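Putative glutaryl-CoA dehydrogenase (Thermus thermophilus, PDB 2EBA) is a flavoprotein of the acyl-CoA dehydrogenase family that binds flavin-adenine dinucleotide and assembles as a tetramer of predominantly helical subunits. Local coordinates at residues A[133-136]-A[142-145]; A[294-299]-A[326-331]; A[318-323]-A[373-378]; A[360-363]-A[367-370]. All blocks are in the same frame, centred on the assembly; numbering follows the deposited sequence.

Contact 1. Residues A[133-136]-A[142-145]. With FAD (flavin-adenine dinucleotide), chain I.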
# COMPACT_ATOMS: atom_id res chain seq x y z
N GLU A 133 26.84 2.64 -17.24
CA GLU A 133 28.09 3.25 -16.83
C GLU A 133 27.94 3.81 -15.42
O GLU A 133 26.83 3.94 -14.90
CB GLU A 133 28.48 4.35 -17.82
CG GLU A 133 29.09 3.77 -19.08
CD GLU A 133 29.49 4.81 -20.08
OE1 GLU A 133 29.94 5.89 -19.65
OE2 GLU A 133 29.39 4.56 -21.29
N PRO A 134 29.06 4.13 -14.76
CA PRO A 134 29.11 4.67 -13.40
C PRO A 134 28.20 5.85 -13.04
O PRO A 134 27.81 6.00 -11.87
CB PRO A 134 30.59 5.00 -13.24
CG PRO A 134 31.25 3.90 -13.99
CD PRO A 134 30.42 3.82 -15.25
N ASP A 135 27.83 6.69 -14.00
CA ASP A 135 26.99 7.84 -13.67
C ASP A 135 25.48 7.63 -13.58
O ASP A 135 24.76 8.52 -13.14
CB ASP A 135 27.31 9.01 -14.62
CG ASP A 135 28.68 9.60 -14.35
OD1 ASP A 135 29.06 10.56 -15.05
OD2 ASP A 135 29.38 9.12 -13.44
N GLY A 136 25.00 6.46 -14.00
CA GLY A 136 23.57 6.18 -13.93
C GLY A 136 23.01 5.44 -15.14
O GLY A 136 22.92 6.00 -16.24
N GLY A 142 22.44 9.62 -21.96
CA GLY A 142 23.04 10.73 -21.24
C GLY A 142 24.31 10.46 -20.45
O GLY A 142 25.17 11.33 -20.35
N ASN A 143 24.43 9.27 -19.87
CA ASN A 143 25.62 8.96 -19.09
C ASN A 143 26.59 8.08 -19.82
O ASN A 143 27.54 7.60 -19.21
CB ASN A 143 25.25 8.31 -17.76
CG ASN A 143 24.61 9.29 -16.80
OD1 ASN A 143 25.03 10.45 -16.71
ND2 ASN A 143 23.60 8.84 -16.07
N MET A 144 26.36 7.86 -21.10
CA MET A 144 27.26 7.03 -21.91
C MET A 144 28.49 7.84 -22.29
O MET A 144 28.49 8.52 -23.32
CB MET A 144 26.57 6.57 -23.20
CG MET A 144 27.47 5.78 -24.15
SD MET A 144 26.66 5.36 -25.66
CE MET A 144 25.69 4.14 -25.13
N LYS A 145 29.55 7.79 -21.48
CA LYS A 145 30.73 8.55 -21.85
C LYS A 145 31.81 7.73 -22.49
O LYS A 145 32.94 8.21 -22.64
CB LYS A 145 31.32 9.30 -20.66
CG LYS A 145 30.33 10.17 -20.02
CD LYS A 145 30.34 9.78 -18.59
CE LYS A 145 29.55 10.73 -17.79
NZ LYS A 145 30.40 11.92 -17.56
PA FAD I . 20.52 5.15 -11.13
O1A FAD I . 21.31 6.31 -10.56
O2A FAD I . 20.23 5.08 -12.61
O5B FAD I . 19.15 5.05 -10.28
C5B FAD I . 19.04 5.16 -8.96
C4B FAD I . 17.68 5.45 -8.36
O4B FAD I . 17.01 6.66 -9.15
C3B FAD I . 16.65 4.40 -9.04
O3B FAD I . 15.56 4.35 -8.12
C2B FAD I . 15.92 5.02 -10.26
O2B FAD I . 14.60 4.66 -10.33
C1B FAD I . 15.89 6.46 -9.82
N9A FAD I . 15.88 7.28 -11.11
C8A FAD I . 16.83 7.29 -12.03
N7A FAD I . 16.43 8.19 -13.00
C5A FAD I . 15.24 8.73 -12.64
C6A FAD I . 14.35 9.69 -13.22
N6A FAD I . 14.62 10.28 -14.40
N1A FAD I . 13.18 10.01 -12.56
C2A FAD I . 12.87 9.44 -11.37
N3A FAD I . 13.70 8.51 -10.79
C4A FAD I . 14.89 8.15 -11.40
N1 FAD I . 23.72 -3.09 -17.06
C2 FAD I . 24.10 -3.48 -18.32
O2 FAD I . 24.15 -2.65 -19.25
N3 FAD I . 24.42 -4.79 -18.56
C4 FAD I . 24.38 -5.72 -17.56
O4 FAD I . 24.70 -6.90 -17.79
C4X FAD I . 24.00 -5.34 -16.25
N5 FAD I . 23.97 -6.25 -15.22
C5X FAD I . 23.64 -5.87 -13.94
C6 FAD I . 23.66 -6.83 -12.89
C7 FAD I . 23.34 -6.44 -11.56
C7M FAD I . 23.40 -7.51 -10.49
C8 FAD I . 22.99 -5.08 -11.28
C8M FAD I . 22.65 -4.58 -9.89
C9 FAD I . 22.97 -4.14 -12.32
C9A FAD I . 23.30 -4.50 -13.68
N10 FAD I . 23.31 -3.57 -14.74
C10 FAD I . 23.66 -3.98 -16.01
C1' FAD I . 22.99 -2.15 -14.54
C2' FAD I . 21.55 -1.87 -14.21
O2' FAD I . 20.80 -1.83 -15.42
C3' FAD I . 21.52 -0.59 -13.44
O3' FAD I . 21.77 -0.90 -12.07
C4' FAD I . 20.20 0.17 -13.53
O4' FAD I . 20.13 0.91 -14.76
C5' FAD I . 20.06 1.14 -12.38
O5' FAD I . 20.90 2.26 -12.60
P FAD I . 22.04 2.76 -11.56
O1P FAD I . 22.50 1.65 -10.67
O2P FAD I . 23.11 3.44 -12.38
O3P FAD I . 21.25 3.80 -10.64
O HOH W 1 28.87 7.42 -16.91
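The buried carboxylate of E133 reaches from one arm of a loop to the other to receive the backbone amide of K145, so that a side-chain oxygen, not a carbonyl, accepts from this amide. The loop lies in the acyl-CoA dehydrogenase middle domain, between strands 127-130 and 147-149, and residues E133 to G136 form a type I beta turn. Beyond CG the E133 chain is extended, which brings OE1 within 2.7 Å of K145 N; the bond comes from the syn side of the carboxylate, 24° out of its plane. The same OE1 lies 3.0 Å from N143 O, where two acceptors face each other. OE2 has partners of its own, a salt bridge to K161 and a hydrogen bond to T146, which probably help to keep the buried charge in place.

N143 closes the other half of the contact. Its amide lies alongside D135 CB, and its ND2 donates to G136 O at 2.9 Å, nearly straight at 172°. Each group lies close to the plane of the other, as expected of an amide meeting a carbonyl lone pair. A water takes a hydrogen bond from D135 N and donates one to N143 O at 2.7 Å, bridging the two segments between those two direct bonds. Together these polar links join the two arms of an irregular loop beside a cofactor: G136 CA approaches phosphate oxygen O2P of flavin-adenine dinucleotide to 3.2 Å.

Contact 2. Residues A[294-299]-A[326-331]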
# COMPACT_ATOMS: atom_id res chain seq x y z
N HIS A 294 0.42 -14.00 -9.32
CA HIS A 294 0.97 -14.98 -10.22
C HIS A 294 0.08 -15.21 -11.43
O HIS A 294 0.57 -15.31 -12.54
CB HIS A 294 1.20 -16.30 -9.49
CG HIS A 294 1.86 -17.34 -10.32
ND1 HIS A 294 1.16 -18.21 -11.13
CD2 HIS A 294 3.17 -17.66 -10.48
CE1 HIS A 294 2.01 -19.01 -11.75
NE2 HIS A 294 3.23 -18.70 -11.38
N THR A 295 -1.22 -15.27 -11.21
CA THR A 295 -2.18 -15.48 -12.29
C THR A 295 -2.17 -14.28 -13.24
O THR A 295 -2.19 -14.45 -14.45
CB THR A 295 -3.60 -15.67 -11.71
OG1 THR A 295 -3.60 -16.79 -10.82
CG2 THR A 295 -4.61 -15.89 -12.81
N GLU A 296 -2.13 -13.08 -12.67
CA GLU A 296 -2.09 -11.85 -13.45
C GLU A 296 -0.81 -11.81 -14.27
O GLU A 296 -0.81 -11.46 -15.44
CB GLU A 296 -2.16 -10.65 -12.51
CG GLU A 296 -3.52 -10.45 -11.88
CD GLU A 296 -3.53 -9.37 -10.82
OE1 GLU A 296 -4.64 -8.94 -10.43
OE2 GLU A 296 -2.44 -8.96 -10.37
N GLY A 297 0.29 -12.19 -13.64
CA GLY A 297 1.57 -12.18 -14.31
C GLY A 297 1.68 -13.13 -15.48
O GLY A 297 2.19 -12.75 -16.52
N LEU A 298 1.22 -14.37 -15.32
CA LEU A 298 1.27 -15.33 -16.41
C LEU A 298 0.49 -14.86 -17.63
O LEU A 298 0.94 -15.04 -18.77
CB LEU A 298 0.72 -16.69 -15.98
CG LEU A 298 1.67 -17.65 -15.29
CD1 LEU A 298 1.02 -19.01 -15.27
CD2 LEU A 298 3.00 -17.74 -16.05
N LEU A 299 -0.67 -14.27 -17.39
CA LEU A 299 -1.49 -13.78 -18.48
C LEU A 299 -0.77 -12.68 -19.24
O LEU A 299 -0.79 -12.67 -20.47
CB LEU A 299 -2.83 -13.28 -17.94
CG LEU A 299 -3.94 -14.33 -17.80
CD1 LEU A 299 -5.10 -13.70 -17.09
CD2 LEU A 299 -4.40 -14.84 -19.16
N VAL A 326 7.90 -8.15 -11.89
CA VAL A 326 9.03 -8.14 -10.97
C VAL A 326 8.63 -7.55 -9.62
O VAL A 326 8.98 -8.09 -8.57
CB VAL A 326 10.25 -7.38 -11.59
CG1 VAL A 326 11.43 -7.36 -10.61
CG2 VAL A 326 10.66 -8.07 -12.91
N TRP A 327 7.86 -6.46 -9.65
CA TRP A 327 7.40 -5.81 -8.44
C TRP A 327 6.65 -6.81 -7.59
O TRP A 327 6.89 -6.93 -6.38
CB TRP A 327 6.46 -4.66 -8.79
CG TRP A 327 5.99 -3.88 -7.61
CD1 TRP A 327 4.77 -3.29 -7.45
CD2 TRP A 327 6.77 -3.52 -6.45
NE1 TRP A 327 4.74 -2.58 -6.27
CE2 TRP A 327 5.95 -2.71 -5.64
CE3 TRP A 327 8.08 -3.81 -6.03
CZ2 TRP A 327 6.40 -2.17 -4.42
CZ3 TRP A 327 8.53 -3.28 -4.81
CH2 TRP A 327 7.69 -2.46 -4.03
N LYS A 328 5.72 -7.51 -8.23
CA LYS A 328 4.90 -8.51 -7.55
C LYS A 328 5.73 -9.63 -6.97
O LYS A 328 5.51 -10.04 -5.84
CB LYS A 328 3.85 -9.07 -8.52
CG LYS A 328 2.78 -8.05 -8.87
CD LYS A 328 1.83 -8.51 -9.95
CE LYS A 328 0.86 -7.40 -10.27
NZ LYS A 328 -0.08 -7.84 -11.34
N ALA A 329 6.70 -10.13 -7.74
CA ALA A 329 7.56 -11.19 -7.26
C ALA A 329 8.42 -10.69 -6.10
O ALA A 329 8.69 -11.43 -5.16
CB ALA A 329 8.44 -11.71 -8.40
N LEU A 330 8.88 -9.44 -6.15
CA LEU A 330 9.68 -8.92 -5.06
C LEU A 330 8.77 -8.80 -3.83
O LEU A 330 9.12 -9.22 -2.73
CB LEU A 330 10.28 -7.54 -5.41
CG LEU A 330 11.14 -6.84 -4.34
CD1 LEU A 330 12.34 -7.70 -3.95
CD2 LEU A 330 11.61 -5.53 -4.86
N GLN A 331 7.57 -8.27 -4.01
CA GLN A 331 6.67 -8.13 -2.88
C GLN A 331 6.33 -9.51 -2.29
O GLN A 331 6.27 -9.69 -1.08
CB GLN A 331 5.40 -7.41 -3.31
CG GLN A 331 5.62 -5.97 -3.76
CD GLN A 331 4.38 -5.37 -4.43
OE1 GLN A 331 4.04 -5.71 -5.57
NE2 GLN A 331 3.69 -4.49 -3.71
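E296 and K328 meet nearly at right angles, each reaching out from its own helix in the helical bundle of the C-terminal domain characteristic of the acyl-CoA dehydrogenase family. The helices are 281-309 and 315-340; E296 CA and K328 CA lie 9.7 Å apart, and between these segments the contact consists of this one pair of long side chains. K328 does most of the spanning: fully extended beyond CG, it carries NZ 6.3 Å from its own CA. E296 is extended too, but it runs across the end of the lysine, so that NZ lies beside its stem, 3.7 Å from E296 CB, as well as at its carboxylate.

The salt bridge itself joins K328 NZ to E296 OE2 at 2.8 Å. The ammonium comes from the anti side of the carboxylate and stands 34° out of its plane, an oblique approach; the second oxygen, OE1, has other partners. Those partners belong to the third subunit: its K328 binds E296 OE1, its Q324 donates to the same oxygen, and K328 NZ of this chain makes a salt bridge to E296 of the third subunit. Two glutamates and two lysines thus share their charges reciprocally across the interface, an example of a buried ion pair balanced by its counterpart in the assembly. Such sharing would be expected to favour the charged forms of both residues. Within the chain, the nearest approach of the lysine stem to the glutamate is K328 CE to E296 OE2, 3.7 Å.

Contact 3. Residues A[318-323]-A[373-378]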
# COMPACT_ATOMS: atom_id res chain seq x y z
N VAL A 318 6.06 -4.23 -23.15
CA VAL A 318 7.05 -5.01 -22.43
C VAL A 318 7.38 -4.33 -21.11
O VAL A 318 7.51 -4.99 -20.09
CB VAL A 318 8.34 -5.18 -23.26
CG1 VAL A 318 9.43 -5.82 -22.41
CG2 VAL A 318 8.05 -6.06 -24.46
N SER A 319 7.52 -3.02 -21.12
CA SER A 319 7.81 -2.30 -19.89
C SER A 319 6.73 -2.57 -18.83
O SER A 319 7.05 -2.74 -17.64
CB SER A 319 7.87 -0.79 -20.15
OG SER A 319 9.18 -0.37 -20.51
N LEU A 320 5.47 -2.62 -19.25
CA LEU A 320 4.36 -2.87 -18.34
C LEU A 320 4.53 -4.21 -17.65
O LEU A 320 4.47 -4.30 -16.43
CB LEU A 320 3.03 -2.83 -19.08
CG LEU A 320 1.82 -3.23 -18.23
CD1 LEU A 320 1.68 -2.27 -17.07
CD2 LEU A 320 0.56 -3.19 -19.06
N ALA A 321 4.78 -5.25 -18.44
CA ALA A 321 4.95 -6.61 -17.93
C ALA A 321 6.17 -6.79 -17.01
O ALA A 321 6.09 -7.48 -16.01
CB ALA A 321 5.02 -7.60 -19.08
N LYS A 322 7.29 -6.18 -17.36
CA LYS A 322 8.49 -6.30 -16.54
C LYS A 322 8.25 -5.61 -15.19
O LYS A 322 8.49 -6.18 -14.13
CB LYS A 322 9.68 -5.68 -17.26
CG LYS A 322 11.03 -6.04 -16.68
CD LYS A 322 11.43 -5.12 -15.54
CE LYS A 322 12.87 -5.40 -15.13
NZ LYS A 322 13.36 -4.44 -14.10
N ARG A 323 7.75 -4.39 -15.27
CA ARG A 323 7.47 -3.57 -14.09
C ARG A 323 6.52 -4.27 -13.14
O ARG A 323 6.84 -4.45 -11.97
CB ARG A 323 6.85 -2.25 -14.54
CG ARG A 323 6.55 -1.25 -13.42
CD ARG A 323 5.15 -0.71 -13.61
NE ARG A 323 4.94 0.57 -12.95
CZ ARG A 323 3.75 1.02 -12.58
NH1 ARG A 323 2.66 0.28 -12.78
NH2 ARG A 323 3.65 2.21 -12.02
N LEU A 373 7.76 5.70 -16.08
CA LEU A 373 7.91 6.86 -16.96
C LEU A 373 7.70 6.46 -18.41
O LEU A 373 7.19 7.24 -19.21
CB LEU A 373 9.29 7.51 -16.79
CG LEU A 373 9.54 8.56 -15.70
CD1 LEU A 373 8.32 9.45 -15.54
CD2 LEU A 373 9.84 7.90 -14.39
N VAL A 374 8.10 5.24 -18.76
CA VAL A 374 7.89 4.79 -20.12
C VAL A 374 6.39 4.82 -20.35
O VAL A 374 5.91 5.47 -21.27
CB VAL A 374 8.41 3.35 -20.32
CG1 VAL A 374 7.78 2.73 -21.56
CG2 VAL A 374 9.94 3.37 -20.43
N LEU A 375 5.65 4.14 -19.49
CA LEU A 375 4.20 4.09 -19.59
C LEU A 375 3.62 5.51 -19.54
O LEU A 375 2.76 5.87 -20.35
CB LEU A 375 3.63 3.23 -18.46
CG LEU A 375 4.00 1.74 -18.47
CD1 LEU A 375 3.51 1.05 -17.19
CD2 LEU A 375 3.40 1.08 -19.71
N GLY A 376 4.09 6.32 -18.59
CA GLY A 376 3.60 7.67 -18.47
C GLY A 376 3.73 8.45 -19.75
O GLY A 376 2.79 9.10 -20.21
N ARG A 377 4.90 8.39 -20.35
CA ARG A 377 5.14 9.09 -21.58
C ARG A 377 4.22 8.53 -22.67
O ARG A 377 3.79 9.24 -23.58
CB ARG A 377 6.58 8.90 -22.00
CG ARG A 377 6.88 9.64 -23.24
CD ARG A 377 7.69 8.77 -24.11
NE ARG A 377 9.10 8.97 -23.86
CZ ARG A 377 9.98 7.98 -23.77
NH1 ARG A 377 9.58 6.71 -23.88
NH2 ARG A 377 11.27 8.26 -23.62
N GLU A 378 3.95 7.24 -22.58
CA GLU A 378 3.12 6.58 -23.56
C GLU A 378 1.71 7.09 -23.50
O GLU A 378 1.05 7.34 -24.52
CB GLU A 378 3.05 5.14 -23.23
CG GLU A 378 3.33 4.33 -24.40
CD GLU A 378 2.09 3.94 -25.14
OE1 GLU A 378 2.21 2.90 -25.81
OE2 GLU A 378 1.03 4.62 -25.08
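L320 and L375 are brought together by complementary torsions: in L320 the branch swings opposite the backbone N (chi1 174°), whereas in L375 CG lies beside the N (chi1 -65°) and the chain then reaches toward the other helix. They join two roughly antiparallel helices, 315-340 and 368-380, inclined to one another in the C-terminal helical domain. The axes of the short segments approach to 9.6 Å, with 143° between their directions.

The two leucines cross at about a right angle and use both methyls of L375. CD1 touches L320 CD1 at 3.8 Å, while CD2 rests against the stem of L320, 4.0 Å from its CB. L375 CD1 also lies over one face of the R323 guanidinium and 4.3 Å from R323 CD, giving the flat cation an apolar cover on that side. Polar partners take up the nitrogens: NH1 makes a salt bridge to E289 of the third subunit, and NH2 bonds to T372, the residue just before segment 373-378. A buried arginine thereby combines hydrocarbon covering with charge pairing between subunits. L320 itself continues the apolar packing onto A292 of the third subunit.

Next to L320 in the chain, S319 faces V374. The hydroxyl, hydrogen-bonded to H371 ND1, also meets the valine, both of whose methyls lie against it. Closest is V374 CG1, 3.6 Å from S319 OG.

Contact 4. Residues A[360-363]-A[367-370]. With FAD (flavin-adenine dinucleotide), chain I.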
# COMPACT_ATOMS: atom_id res chain seq x y z
N THR A 360 17.67 -7.07 -7.31
CA THR A 360 18.47 -6.73 -8.50
C THR A 360 17.60 -6.66 -9.75
O THR A 360 17.63 -5.67 -10.50
CB THR A 360 19.59 -7.78 -8.73
OG1 THR A 360 20.69 -7.51 -7.86
CG2 THR A 360 20.05 -7.78 -10.18
N VAL A 361 16.83 -7.72 -9.98
CA VAL A 361 15.94 -7.80 -11.13
C VAL A 361 15.01 -6.58 -11.12
O VAL A 361 14.63 -6.05 -12.16
CB VAL A 361 15.10 -9.08 -11.08
CG1 VAL A 361 14.27 -9.21 -12.35
CG2 VAL A 361 16.00 -10.29 -10.89
N TYR A 362 14.65 -6.16 -9.92
CA TYR A 362 13.80 -5.01 -9.71
C TYR A 362 14.51 -3.72 -10.15
O TYR A 362 13.87 -2.72 -10.45
CB TYR A 362 13.44 -4.95 -8.23
CG TYR A 362 12.59 -3.79 -7.82
CD1 TYR A 362 11.31 -3.60 -8.34
CD2 TYR A 362 13.05 -2.88 -6.87
CE1 TYR A 362 10.52 -2.54 -7.92
CE2 TYR A 362 12.27 -1.82 -6.45
CZ TYR A 362 11.02 -1.65 -6.97
OH TYR A 362 10.30 -0.58 -6.53
N THR A 363 15.83 -3.78 -10.20
CA THR A 363 16.66 -2.64 -10.57
C THR A 363 17.17 -2.60 -12.02
O THR A 363 16.99 -1.62 -12.73
CB THR A 363 17.85 -2.53 -9.61
OG1 THR A 363 17.38 -2.14 -8.32
CG2 THR A 363 18.86 -1.52 -10.10
N THR A 367 14.71 0.28 -14.11
CA THR A 367 14.14 0.23 -12.77
C THR A 367 12.62 0.39 -12.78
O THR A 367 12.02 0.76 -13.80
CB THR A 367 14.71 1.33 -11.84
OG1 THR A 367 14.44 2.62 -12.40
CG2 THR A 367 16.18 1.17 -11.66
N HIS A 368 11.99 0.15 -11.63
CA HIS A 368 10.55 0.27 -11.51
C HIS A 368 10.09 1.63 -12.01
O HIS A 368 9.16 1.74 -12.80
CB HIS A 368 10.12 0.08 -10.06
CG HIS A 368 8.64 -0.06 -9.89
ND1 HIS A 368 7.80 1.03 -9.78
CD2 HIS A 368 7.84 -1.15 -9.85
CE1 HIS A 368 6.55 0.61 -9.69
NE2 HIS A 368 6.55 -0.71 -9.73
N ASP A 369 10.78 2.67 -11.56
CA ASP A 369 10.44 4.02 -11.97
C ASP A 369 10.67 4.38 -13.44
O ASP A 369 9.89 5.15 -14.00
CB ASP A 369 11.16 5.03 -11.07
CG ASP A 369 10.62 5.03 -9.65
OD1 ASP A 369 9.40 4.83 -9.49
OD2 ASP A 369 11.39 5.24 -8.69
N VAL A 370 11.70 3.85 -14.09
CA VAL A 370 11.85 4.20 -15.50
C VAL A 370 10.69 3.62 -16.31
O VAL A 370 10.19 4.26 -17.24
CB VAL A 370 13.20 3.70 -16.11
CG1 VAL A 370 14.36 4.12 -15.24
CG2 VAL A 370 13.17 2.21 -16.32
PA FAD I . 20.52 5.15 -11.13
O1A FAD I . 21.31 6.31 -10.56
O2A FAD I . 20.23 5.08 -12.61
O5B FAD I . 19.15 5.05 -10.28
C5B FAD I . 19.04 5.16 -8.96
C4B FAD I . 17.68 5.45 -8.36
O4B FAD I . 17.01 6.66 -9.15
C3B FAD I . 16.65 4.40 -9.04
O3B FAD I . 15.56 4.35 -8.12
C2B FAD I . 15.92 5.02 -10.26
O2B FAD I . 14.60 4.66 -10.33
C1B FAD I . 15.89 6.46 -9.82
N9A FAD I . 15.88 7.28 -11.11
C8A FAD I . 16.83 7.29 -12.03
N7A FAD I . 16.43 8.19 -13.00
C5A FAD I . 15.24 8.73 -12.64
C6A FAD I . 14.35 9.69 -13.22
N6A FAD I . 14.62 10.28 -14.40
N1A FAD I . 13.18 10.01 -12.56
C2A FAD I . 12.87 9.44 -11.37
N3A FAD I . 13.70 8.51 -10.79
C4A FAD I . 14.89 8.15 -11.40
N1 FAD I . 23.72 -3.09 -17.06
C2 FAD I . 24.10 -3.48 -18.32
O2 FAD I . 24.15 -2.65 -19.25
N3 FAD I . 24.42 -4.79 -18.56
C4 FAD I . 24.38 -5.72 -17.56
O4 FAD I . 24.70 -6.90 -17.79
C4X FAD I . 24.00 -5.34 -16.25
N5 FAD I . 23.97 -6.25 -15.22
C5X FAD I . 23.64 -5.87 -13.94
C6 FAD I . 23.66 -6.83 -12.89
C7 FAD I . 23.34 -6.44 -11.56
C7M FAD I . 23.40 -7.51 -10.49
C8 FAD I . 22.99 -5.08 -11.28
C8M FAD I . 22.65 -4.58 -9.89
C9 FAD I . 22.97 -4.14 -12.32
C9A FAD I . 23.30 -4.50 -13.68
N10 FAD I . 23.31 -3.57 -14.74
C10 FAD I . 23.66 -3.98 -16.01
C1' FAD I . 22.99 -2.15 -14.54
C2' FAD I . 21.55 -1.87 -14.21
O2' FAD I . 20.80 -1.83 -15.42
C3' FAD I . 21.52 -0.59 -13.44
O3' FAD I . 21.77 -0.90 -12.07
C4' FAD I . 20.20 0.17 -13.53
O4' FAD I . 20.13 0.91 -14.76
C5' FAD I . 20.06 1.14 -12.38
O5' FAD I . 20.90 2.26 -12.60
P FAD I . 22.04 2.76 -11.56
O1P FAD I . 22.50 1.65 -10.67
O2P FAD I . 23.11 3.44 -12.38
O3P FAD I . 21.25 3.80 -10.64
O HOH W 2 13.85 -0.59 -9.17
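T367 OG1 is held by two groups, sharing a 2.9 Å hydrogen bond with the ribose hydroxyl O2B of flavin-adenine dinucleotide and accepting a weak one from V370 N at 3.4 Å. The second bond marks T367 as the N-cap of helix 368-380. Both follow from a chi1 of 59°, which sets OG1 between the backbone N and the carbonyl carbon, while CG2 turns back to T363 O at 3.1 Å. D369 CB, in the first turn, adds a contact to O2B at 3.5 Å.

Segment 360-363 adds further contacts to the cofactor from across the short connection. T360 CG2 meets the flavin methyl C7M at 3.4 Å, and the CG2 of T363 lies 3.6 Å from FAD O3'. The hydroxyl of T363 instead reaches R337 of the second subunit and E359 O, so its two branches divide between cofactor and protein.

Y362 and H368 also meet across the connection. Y362 CE1 approaches H368 CB at 3.4 Å, and the rings meet obliquely, their planes at 45°. A water accepts from H368 N, 3.2 Å away, and lies above one face of the tyrosine ring, toward its rim.

As an example of helix capping merged with ligand binding, the site implies that one hydroxyl serves both the start of a helix and the adenosine ribose, consistent with a coupling of the two.

How the contacts relate
Contact 1 comes first along the chain, in the middle domain; the other three belong to the C-terminal helical domain. The centres of contacts 1 and 2 lie 30 Å apart, yet contacts 1 and 4, 17 Å between centres, face one flavin-adenine dinucleotide from two domains. Helix 315-340 serves contacts 2 and 3, and helix 368-380 serves contacts 3 and 4. In sequence, contact 4 falls between the segments of contact 3; their centres are 11 Å apart, with K322 NZ probably hydrogen-bonded to V361 O. W327 packs on Y362 between contacts 2 and 4. Contacts 2 and 3 meet the third subunit; contacts 1 and 4, and L373, meet the second, so the cofactor site lies at a subunit interface.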